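PDB 5KO5: purine nucleoside phosphorylase from Schistosoma mansoni, which probably catalyses the reversible phosphorolysis of purine nucleosides to free base and ribose 1-phosphate, and here holds cytosine in its base pocket. Local coordinates for residues V193-G198 and L214-V219; P200-P205 and V219-V224; A16-R21 and Y52-N57. One frame throughout, in Å; residues are numbered along the deposited sequence. Where two conformers were deposited one is given.

In the fold
Contact 3 comes first along the chain: it joins helix 9-23 to the turn after strand 47-51, on the opposite side of the chain's centre from the other two. Its centre lies about 35 Å from that of contact 1 and about 31 Å from that of contact 2. Contacts 1 and 2 have centres about 8 Å apart, alternate in sequence and share Val219. In contact 1, strand 189-196 pairs with strand 218-220 in the central sheet; in contact 2, the 200-205 loop comes back over the end of strand 218-220. Both touch the bound cytosine and a second subunit, so these segments serve both the base pocket and the subunit interface.

Contact 1 of 3, residues V193-G198 and L214-V219; sequences VYAFNG and LGCDVV. With CYT (6-aminopyrimidin-2(1H)-one), chain B.
Val193 O accepts two backbone bonds at once, from Asp217 N at 3.0 Å and from Val218 N at 3.1 Å. Asp217 also grips the same residue from its side chain: Val193 N donates to Asp217 OD2 at 2.8 Å, nearly straight at 165° and onto the anti lone pair. With CG beside its own backbone N (chi1 -60°), the carboxylate folds back across the gap to residue 193, while Asn123 binds its other oxygen. One step on, regular parallel pairing takes over, with Ala195 N bonded to Val218 O at 2.8 Å and a CA-H...O contact from Val219 CA to Ala195 O. On one face of the sheet Val218 CG2 meets the Tyr194 ring at CD2, 3.5 Å away, the two side chains set roughly perpendicular. On the other face Ala195 CB packs on Val219 CG2 at 4.1 Å, and that methyl reaches as far as Asn197 CB. Val219 also carries the strand to the base pocket, its O lying 3.8 Å from cytosine C2.

The contact joins strands 189-196 and 218-220, the two strands of a beta-alpha-beta unit whose helix, 205-213, ends in a Schellman motif with Gly215 at C-prime. Strand 131-139 flanks 189-196 on its other edge, strand 112-121 runs antiparallel beside 218-220, and Tyr194 and Val218 both reach Ser241 of strand 236-246.

Contact 2 of 3, residues P200-P205 and V219-V224; sequences PTYESP and VGMSTV. With CYT (6-aminopyrimidin-2(1H)-one), chain B.
Glu203 lays one face of its carboxylate on Val219, with Glu203 CD 3.4 Å from Val219 CG1, while from the other segment Met221 reaches across to Pro200 and Thr201; the bound cytosine lies against both Glu203 and Met221. The Met221 chain runs extended beyond CG and sets its methyl beside the loop backbone, with CE 3.4 Å from Pro200 O and equally close to Thr201 O. The same methyl approaches the Tyr202 ring obliquely, CE to CD1 being 3.8 Å, and Met221 CG and CE also lie beside cytosine O2. Tyr202 in turn presents the CD1-CE1 edge of its ring to a flat side of the base, its CD1 lying 3.5 Å from cytosine N3.

Glu203 is shaped differently. Its CG sits between the backbone N and the carbonyl carbon (chi1 61°), and the chain then bends at chi2, so that the carboxylate turns back over strand 218-220 and both oxygens meet the ligand. Cytosine N3 donates to Glu203 OE1 at 2.8 Å and 171°, and cytosine N4 donates to Glu203 OE2 at 2.8 Å with a more bent angle of 153°. OE2 has a second partner in Ser247, which helps to fix the carboxylate. Around the loop, Asn147 of the second subunit bonds Thr201 and Phe161 of that subunit packs on Met221, so the neighbouring chain backs this side of the pocket.

Chemically, the paired carboxylate oxygens suit two adjacent N-H donors, probably as the N1-H and 2-amino group of guanine are read in related phosphorylases. For N3 to donate, cytosine must carry a hydrogen there, presumably as its less common tautomer or a protonated form.

Contact 3 of 3, residues A16-R21 and Y52-N57; sequences ADYIKR and YINIPN
Helix 9-23, near the start of the chain, packs here against the short 3-10 turn that follows strand 47-51, and Tyr18 is the helix residue that meets most of it. Its CG is anti to the backbone N (chi1 177°), which carries the ring out from the helix and across the turn. Asn54 O sits over one face of that ring, displaced from the ring centre, and its closest ring atom is Tyr18 CZ at 3.4 Å. Nearer the ring's root, Pro56 CD comes within 3.5 Å of Tyr18 CG and touches CB as well, the two side chains crossing at about a right angle. Ile55 lies between these two neighbours in sequence and brushes Tyr18 CD2 with CG1, a looser approach of 4.2 Å.

No hydrogen bond links the two segments directly. At the far end of the tyrosine, Tyr18 OH stands 3.6 Å from Asn54 CB, and a water joins the polar ends: it lies 2.8 Å from Tyr18 OH and accepts from Asn54 ND2 at 3.2 Å. The ring and the Asn54 amide are steeply inclined, their planes 65° apart. Within the turn, Ile55 N bonds to Tyr52 O at 3.0 Å.

Deeper in, Ile19 CD1 meets Ile55 CG2 at 3.9 Å, so the contact grades from a partly exposed, water-bridged outer edge into an apolar interior. There Ile19 and Ile55 both pack on Ile50 of strand 47-51 and Leu70 of strand 69-75, while Ile19 also touches Val104 of helix 95-108, so helix 9-23 packs on that helix as well as on the turn.

Contact 1 of 3, residues V193-G198 and L214-V219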
loop_
_atom_site.group_PDB
_atom_site.type_symbol
_atom_site.label_atom_id
_atom_site.label_comp_id
_atom_site.label_asym_id
_atom_site.label_seq_id
_atom_site.Cartn_x
_atom_site.Cartn_y
_atom_site.Cartn_z
ATOM N N VAL A 193 -3.185 -4.648 -19.694
ATOM C CA VAL A 193 -3.505 -4.209 -18.339
ATOM C C VAL A 193 -2.264 -3.579 -17.720
ATOM O O VAL A 193 -1.173 -4.164 -17.765
ATOM C CB VAL A 193 -3.972 -5.403 -17.489
ATOM C CG1 VAL A 193 -4.135 -4.998 -16.014
ATOM C CG2 VAL A 193 -5.266 -5.976 -18.044
ATOM N N TYR A 194 -2.436 -2.402 -17.120
ATOM C CA TYR A 194 -1.344 -1.623 -16.536
ATOM C C TYR A 194 -1.305 -1.813 -15.022
ATOM O O TYR A 194 -2.288 -1.533 -14.326
ATOM C CB TYR A 194 -1.564 -0.147 -16.872
ATOM C CG TYR A 194 -0.530 0.848 -16.388
ATOM C CD1 TYR A 194 -0.605 1.388 -15.108
ATOM C CD2 TYR A 194 0.464 1.316 -17.247
ATOM C CE1 TYR A 194 0.315 2.328 -14.680
ATOM C CE2 TYR A 194 1.393 2.262 -16.829
ATOM C CZ TYR A 194 1.309 2.759 -15.544
ATOM O OH TYR A 194 2.207 3.702 -15.126
ATOM N N ALA A 195 -0.167 -2.263 -14.502
ATOM C CA ALA A 195 0.023 -2.312 -13.057
ATOM C C ALA A 195 0.666 -1.013 -12.607
ATOM O O ALA A 195 1.699 -0.618 -13.150
ATOM C CB ALA A 195 0.945 -3.465 -12.672
ATOM N N PHE A 196 0.077 -0.374 -11.590
ATOM C CA PHE A 196 0.624 0.854 -11.017
ATOM C C PHE A 196 1.524 0.475 -9.845
ATOM O O PHE A 196 1.042 -0.004 -8.812
ATOM C CB PHE A 196 -0.527 1.760 -10.585
ATOM C CG PHE A 196 -0.113 3.072 -9.944
ATOM C CD1 PHE A 196 1.141 3.652 -10.163
ATOM C CD2 PHE A 196 -1.013 3.731 -9.104
ATOM C CE1 PHE A 196 1.481 4.860 -9.547
ATOM C CE2 PHE A 196 -0.674 4.946 -8.489
ATOM C CZ PHE A 196 0.578 5.518 -8.725
ATOM N N ASN A 197 2.840 0.632 -10.050
ATOM C CA ASN A 197 3.859 0.577 -9.000
ATOM C C ASN A 197 4.120 1.997 -8.533
ATOM O O ASN A 197 4.559 2.838 -9.317
ATOM C CB ASN A 197 5.148 0.012 -9.601
ATOM C CG ASN A 197 6.358 0.202 -8.703
ATOM O OD1 ASN A 197 6.229 0.252 -7.478
ATOM N ND2 ASN A 197 7.550 0.287 -9.310
ATOM N N GLY A 198 3.830 2.282 -7.267
ATOM C CA GLY A 198 4.050 3.629 -6.771
ATOM C C GLY A 198 5.444 4.159 -7.057
ATOM O O GLY A 198 5.619 5.351 -7.294
ATOM N N LEU A 214 0.099 -12.469 -12.199
ATOM C CA LEU A 214 -1.145 -11.790 -11.866
ATOM C C LEU A 214 -1.862 -11.211 -13.081
ATOM O O LEU A 214 -2.818 -10.446 -12.908
ATOM C CB LEU A 214 -0.901 -10.706 -10.819
ATOM C CG LEU A 214 -0.433 -11.296 -9.496
ATOM C CD1 LEU A 214 -0.290 -10.212 -8.453
ATOM C CD2 LEU A 214 -1.418 -12.371 -9.056
ATOM N N GLY A 215 -1.427 -11.563 -14.294
ATOM C CA GLY A 215 -2.060 -11.127 -15.520
ATOM C C GLY A 215 -1.560 -9.814 -16.089
ATOM O O GLY A 215 -1.846 -9.515 -17.255
ATOM N N CYS A 216 -0.805 -9.037 -15.311
ATOM C CA CYS A 216 -0.394 -7.704 -15.738
ATOM C C CYS A 216 0.434 -7.757 -17.014
ATOM O O CYS A 216 1.320 -8.599 -17.170
ATOM C CB CYS A 216 0.449 -7.035 -14.655
ATOM S SG CYS A 216 -0.349 -6.865 -13.062
ATOM N N ASP A 217 0.158 -6.827 -17.921
ATOM C CA ASP A 217 0.902 -6.740 -19.171
ATOM C C ASP A 217 2.025 -5.720 -19.144
ATOM O O ASP A 217 3.045 -5.939 -19.805
ATOM C CB ASP A 217 -0.050 -6.423 -20.327
ATOM C CG ASP A 217 -1.114 -7.494 -20.491
ATOM O OD1 ASP A 217 -0.727 -8.638 -20.804
ATOM O OD2 ASP A 217 -2.313 -7.222 -20.288
ATOM N N VAL A 218 1.854 -4.602 -18.431
ATOM C CA VAL A 218 2.845 -3.534 -18.346
ATOM C C VAL A 218 2.843 -3.011 -16.914
ATOM O O VAL A 218 1.880 -3.202 -16.170
ATOM C CB VAL A 218 2.603 -2.374 -19.347
ATOM C CG1 VAL A 218 2.389 -2.899 -20.758
ATOM C CG2 VAL A 218 1.422 -1.540 -18.931
ATOM N N VAL A 219 3.941 -2.364 -16.522
ATOM C CA VAL A 219 4.052 -1.776 -15.186
ATOM C C VAL A 219 4.669 -0.386 -15.298
ATOM O O VAL A 219 5.598 -0.163 -16.086
ATOM C CB VAL A 219 4.838 -2.690 -14.215
ATOM C CG1 VAL A 219 6.268 -2.939 -14.705
ATOM C CG2 VAL A 219 4.853 -2.111 -12.799
HETATM N N3 CYT B . 9.360 0.714 -15.466
HETATM C C4 CYT B . 10.076 0.564 -16.582
HETATM N N1 CYT B . 8.822 2.927 -16.145
HETATM C C2 CYT B . 8.731 1.889 -15.210
HETATM O O2 CYT B . 8.100 2.063 -14.162
HETATM N N4 CYT B . 10.683 -0.612 -16.771
HETATM C C5 CYT B . 10.173 1.608 -17.553
HETATM C C6 CYT B . 9.541 2.761 -17.290
#

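Contact 2 of 3, residues P200-P205 and V219-V224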
loop_
_atom_site.group_PDB
_atom_site.type_symbol
_atom_site.label_atom_id
_atom_site.label_comp_id
_atom_site.label_asym_id
_atom_site.label_seq_id
_atom_site.Cartn_x
_atom_site.Cartn_y
_atom_site.Cartn_z
ATOM N N PRO A 200 9.638 5.084 -6.367
ATOM C CA PRO A 200 10.277 5.331 -7.670
ATOM C C PRO A 200 11.330 4.297 -8.047
ATOM O O PRO A 200 11.976 4.459 -9.088
ATOM C CB PRO A 200 10.949 6.685 -7.456
ATOM C CG PRO A 200 11.374 6.626 -5.979
ATOM C CD PRO A 200 10.236 5.891 -5.282
ATOM N N THR A 201 11.543 3.264 -7.237
ATOM C CA THR A 201 12.409 2.183 -7.696
ATOM C C THR A 201 11.713 1.442 -8.826
ATOM O O THR A 201 10.502 1.195 -8.774
ATOM C CB THR A 201 12.734 1.182 -6.578
ATOM O OG1 THR A 201 11.524 0.681 -5.997
ATOM C CG2 THR A 201 13.593 1.817 -5.480
ATOM N N TYR A 202 12.471 1.096 -9.865
ATOM C CA TYR A 202 11.912 0.235 -10.893
ATOM C C TYR A 202 11.435 -1.068 -10.269
ATOM O O TYR A 202 11.914 -1.494 -9.212
ATOM C CB TYR A 202 12.957 -0.045 -11.981
ATOM C CG TYR A 202 13.201 1.142 -12.875
ATOM C CD1 TYR A 202 12.176 1.637 -13.669
ATOM C CD2 TYR A 202 14.437 1.776 -12.923
ATOM C CE1 TYR A 202 12.378 2.730 -14.495
ATOM C CE2 TYR A 202 14.649 2.877 -13.753
ATOM C CZ TYR A 202 13.613 3.348 -14.524
ATOM O OH TYR A 202 13.806 4.442 -15.345
ATOM N N GLU A 203 10.470 -1.685 -10.926
ATOM C CA GLU A 203 10.020 -3.009 -10.535
ATOM C C GLU A 203 11.218 -3.941 -10.371
ATOM O O GLU A 203 12.109 -3.991 -11.227
ATOM C CB GLU A 203 9.049 -3.530 -11.606
ATOM C CG GLU A 203 9.614 -3.693 -13.045
ATOM C CD GLU A 203 9.541 -2.455 -13.951
ATOM O OE1 GLU A 203 9.377 -1.306 -13.477
ATOM O OE2 GLU A 203 9.683 -2.651 -15.188
ATOM N N SER A 204 11.271 -4.642 -9.237
ATOM C CA SER A 204 12.346 -5.600 -9.036
ATOM C C SER A 204 12.086 -6.831 -9.898
ATOM O O SER A 204 10.944 -7.082 -10.299
ATOM C CB SER A 204 12.421 -6.001 -7.566
ATOM O OG SER A 204 11.378 -6.909 -7.232
ATOM N N PRO A 205 13.128 -7.616 -10.201
ATOM C CA PRO A 205 12.902 -8.826 -11.011
ATOM C C PRO A 205 11.818 -9.723 -10.443
ATOM O O PRO A 205 11.020 -10.296 -11.194
ATOM C CB PRO A 205 14.280 -9.507 -11.026
ATOM C CG PRO A 205 15.253 -8.371 -10.905
ATOM C CD PRO A 205 14.565 -7.327 -10.022
ATOM N N VAL A 219 3.941 -2.364 -16.522
ATOM C CA VAL A 219 4.052 -1.776 -15.186
ATOM C C VAL A 219 4.669 -0.386 -15.298
ATOM O O VAL A 219 5.598 -0.163 -16.086
ATOM C CB VAL A 219 4.838 -2.690 -14.215
ATOM C CG1 VAL A 219 6.268 -2.939 -14.705
ATOM C CG2 VAL A 219 4.853 -2.111 -12.799
ATOM N N GLY A 220 4.145 0.562 -14.524
ATOM C CA GLY A 220 4.743 1.883 -14.502
ATOM C C GLY A 220 4.302 2.625 -13.264
ATOM O O GLY A 220 3.559 2.096 -12.435
ATOM N N MET A 221 4.747 3.880 -13.171
ATOM C CA MET A 221 4.666 4.654 -11.934
ATOM C C MET A 221 3.727 5.853 -12.037
ATOM O O MET A 221 3.834 6.794 -11.241
ATOM C CB MET A 221 6.052 5.119 -11.490
ATOM C CG MET A 221 7.085 4.024 -11.389
ATOM S SD MET A 221 8.696 4.732 -11.001
ATOM C CE MET A 221 9.728 3.292 -11.287
ATOM N N SER A 222 2.804 5.845 -12.986
ATOM C CA SER A 222 1.991 7.032 -13.195
ATOM C C SER A 222 0.619 6.598 -13.681
ATOM O O SER A 222 0.245 5.427 -13.567
ATOM C CB SER A 222 2.667 7.963 -14.215
ATOM O OG SER A 222 2.627 7.382 -15.502
ATOM N N THR A 223 -0.121 7.571 -14.214
ATOM C CA THR A 223 -1.276 7.368 -15.086
ATOM C C THR A 223 -2.542 6.987 -14.330
ATOM O O THR A 223 -3.561 7.666 -14.465
ATOM C CB THR A 223 -0.942 6.378 -16.199
ATOM O OG1 THR A 223 0.125 6.937 -16.983
ATOM C CG2 THR A 223 -2.151 6.146 -17.098
ATOM N N VAL A 224 -2.498 5.921 -13.536
ATOM C CA VAL A 224 -3.662 5.458 -12.782
ATOM C C VAL A 224 -4.269 6.553 -11.899
ATOM O O VAL A 224 -5.503 6.686 -11.872
ATOM C CB VAL A 224 -3.347 4.148 -12.038
ATOM C CG1 VAL A 224 -4.438 3.805 -11.022
ATOM C CG2 VAL A 224 -3.171 3.008 -13.046
HETATM N N3 CYT B . 9.360 0.714 -15.466
HETATM C C4 CYT B . 10.076 0.564 -16.582
HETATM N N1 CYT B . 8.822 2.927 -16.145
HETATM C C2 CYT B . 8.731 1.889 -15.210
HETATM O O2 CYT B . 8.100 2.063 -14.162
HETATM N N4 CYT B . 10.683 -0.612 -16.771
HETATM C C5 CYT B . 10.173 1.608 -17.553
HETATM C C6 CYT B . 9.541 2.761 -17.290
#

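Contact 3 of 3, residues A16-R21 and Y52-N57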
loop_
_atom_site.group_PDB
_atom_site.type_symbol
_atom_site.label_atom_id
_atom_site.label_comp_id
_atom_site.label_asym_id
_atom_site.label_seq_id
_atom_site.Cartn_x
_atom_site.Cartn_y
_atom_site.Cartn_z
ATOM N N ALA A 16 -9.471 27.794 -12.457
ATOM C CA ALA A 16 -10.027 27.848 -13.805
ATOM C C ALA A 16 -10.363 29.280 -14.210
ATOM O O ALA A 16 -10.151 29.670 -15.367
ATOM C CB ALA A 16 -11.239 26.920 -13.915
ATOM N N ASP A 17 -10.866 30.086 -13.269
ATOM C CA ASP A 17 -11.153 31.491 -13.558
ATOM C C ASP A 17 -9.902 32.225 -14.022
ATOM O O ASP A 17 -9.940 32.988 -14.997
ATOM C CB ASP A 17 -11.719 32.174 -12.316
ATOM C CG ASP A 17 -13.161 31.812 -12.054
ATOM O OD1 ASP A 17 -13.804 31.232 -12.954
ATOM O OD2 ASP A 17 -13.654 32.120 -10.949
ATOM N N TYR A 18 -8.783 32.021 -13.322
ATOM C CA TYR A 18 -7.536 32.664 -13.723
ATOM C C TYR A 18 -7.130 32.224 -15.122
ATOM O O TYR A 18 -6.772 33.049 -15.966
ATOM C CB TYR A 18 -6.431 32.329 -12.718
ATOM C CG TYR A 18 -5.071 32.887 -13.093
ATOM C CD1 TYR A 18 -4.708 34.188 -12.760
ATOM C CD2 TYR A 18 -4.148 32.107 -13.786
ATOM C CE1 TYR A 18 -3.467 34.693 -13.102
ATOM C CE2 TYR A 18 -2.909 32.602 -14.137
ATOM C CZ TYR A 18 -2.572 33.896 -13.792
ATOM O OH TYR A 18 -1.338 34.390 -14.137
ATOM N N ILE A 19 -7.181 30.918 -15.379
ATOM C CA ILE A 19 -6.752 30.375 -16.665
ATOM C C ILE A 19 -7.629 30.898 -17.797
ATOM O O ILE A 19 -7.130 31.262 -18.869
ATOM C CB ILE A 19 -6.748 28.836 -16.603
ATOM C CG1 ILE A 19 -5.683 28.335 -15.624
ATOM C CG2 ILE A 19 -6.538 28.244 -17.997
ATOM C CD1 ILE A 19 -6.002 26.969 -15.061
ATOM N N LYS A 20 -8.947 30.938 -17.582
ATOM C CA LYS A 20 -9.848 31.429 -18.621
ATOM C C LYS A 20 -9.534 32.872 -18.989
ATOM O O LYS A 20 -9.544 33.238 -20.172
ATOM C CB LYS A 20 -11.304 31.288 -18.173
ATOM C CG LYS A 20 -11.839 29.867 -18.258
ATOM C CD LYS A 20 -13.337 29.792 -18.012
ATOM C CE LYS A 20 -13.666 29.856 -16.535
ATOM N NZ LYS A 20 -15.099 29.530 -16.280
ATOM N N ARG A 21 -9.242 33.706 -17.989
ATOM C CA ARG A 21 -8.902 35.101 -18.253
ATOM C C ARG A 21 -7.629 35.208 -19.080
ATOM O O ARG A 21 -7.588 35.909 -20.097
ATOM C CB ARG A 21 -8.706 35.843 -16.934
ATOM C CG ARG A 21 -9.970 36.241 -16.198
ATOM C CD ARG A 21 -9.597 36.723 -14.806
ATOM N NE ARG A 21 -8.290 37.377 -14.812
ATOM C CZ ARG A 21 -7.419 37.319 -13.809
ATOM N NH1 ARG A 21 -6.250 37.942 -13.905
ATOM N NH2 ARG A 21 -7.711 36.628 -12.714
ATOM N N TYR A 52 2.638 26.953 -13.684
ATOM C CA TYR A 52 1.846 26.483 -12.546
ATOM C C TYR A 52 1.938 27.471 -11.392
ATOM O O TYR A 52 0.950 27.736 -10.699
ATOM C CB TYR A 52 2.358 25.127 -12.044
ATOM C CG TYR A 52 2.225 23.935 -12.968
ATOM C CD1 TYR A 52 1.343 23.935 -14.042
ATOM C CD2 TYR A 52 2.995 22.792 -12.747
ATOM C CE1 TYR A 52 1.237 22.822 -14.875
ATOM C CE2 TYR A 52 2.895 21.688 -13.571
ATOM C CZ TYR A 52 2.022 21.712 -14.638
ATOM O OH TYR A 52 1.934 20.612 -15.459
ATOM N N ILE A 53 3.131 28.031 -11.179
ATOM C CA ILE A 53 3.381 28.912 -10.050
ATOM C C ILE A 53 2.514 30.163 -10.100
ATOM O O ILE A 53 2.275 30.788 -9.062
ATOM C CB ILE A 53 4.899 29.211 -9.976
ATOM C CG1 ILE A 53 5.285 29.776 -8.607
ATOM C CG2 ILE A 53 5.319 30.139 -11.109
ATOM C CD1 ILE A 53 6.793 29.897 -8.392
ATOM N N ASN A 54 2.015 30.537 -11.281
ATOM C CA ASN A 54 1.144 31.698 -11.431
ATOM C C ASN A 54 -0.334 31.389 -11.208
ATOM O O ASN A 54 -1.125 32.330 -11.080
ATOM C CB ASN A 54 1.303 32.328 -12.828
ATOM C CG ASN A 54 2.675 32.934 -13.052
ATOM O OD1 ASN A 54 3.399 33.229 -12.103
ATOM N ND2 ASN A 54 3.034 33.129 -14.319
ATOM N N ILE A 55 -0.733 30.122 -11.162
ATOM C CA ILE A 55 -2.144 29.746 -11.151
ATOM C C ILE A 55 -2.588 29.596 -9.699
ATOM O O ILE A 55 -1.991 28.788 -8.967
ATOM C CB ILE A 55 -2.398 28.453 -11.928
ATOM C CG1 ILE A 55 -1.864 28.567 -13.362
ATOM C CG2 ILE A 55 -3.902 28.125 -11.925
ATOM C CD1 ILE A 55 -1.890 27.231 -14.085
ATOM N N PRO A 56 -3.627 30.304 -9.263
ATOM C CA PRO A 56 -4.120 30.128 -7.891
ATOM C C PRO A 56 -4.446 28.673 -7.594
ATOM O O PRO A 56 -5.104 27.987 -8.381
ATOM C CB PRO A 56 -5.384 30.994 -7.854
ATOM C CG PRO A 56 -5.199 31.995 -8.932
ATOM C CD PRO A 56 -4.402 31.311 -10.011
ATOM N N ASN A 57 -3.941 28.192 -6.463
ATOM C CA ASN A 57 -4.202 26.876 -5.900
ATOM C C ASN A 57 -3.502 25.740 -6.630
ATOM O O ASN A 57 -3.724 24.586 -6.257
ATOM C CB ASN A 57 -5.698 26.537 -5.771
ATOM C CG ASN A 57 -6.439 27.556 -4.952
ATOM O OD1 ASN A 57 -5.946 28.005 -3.915
ATOM N ND2 ASN A 57 -7.611 27.962 -5.423
HETATM O O HOH W 1 0.407 33.504 -16.179
#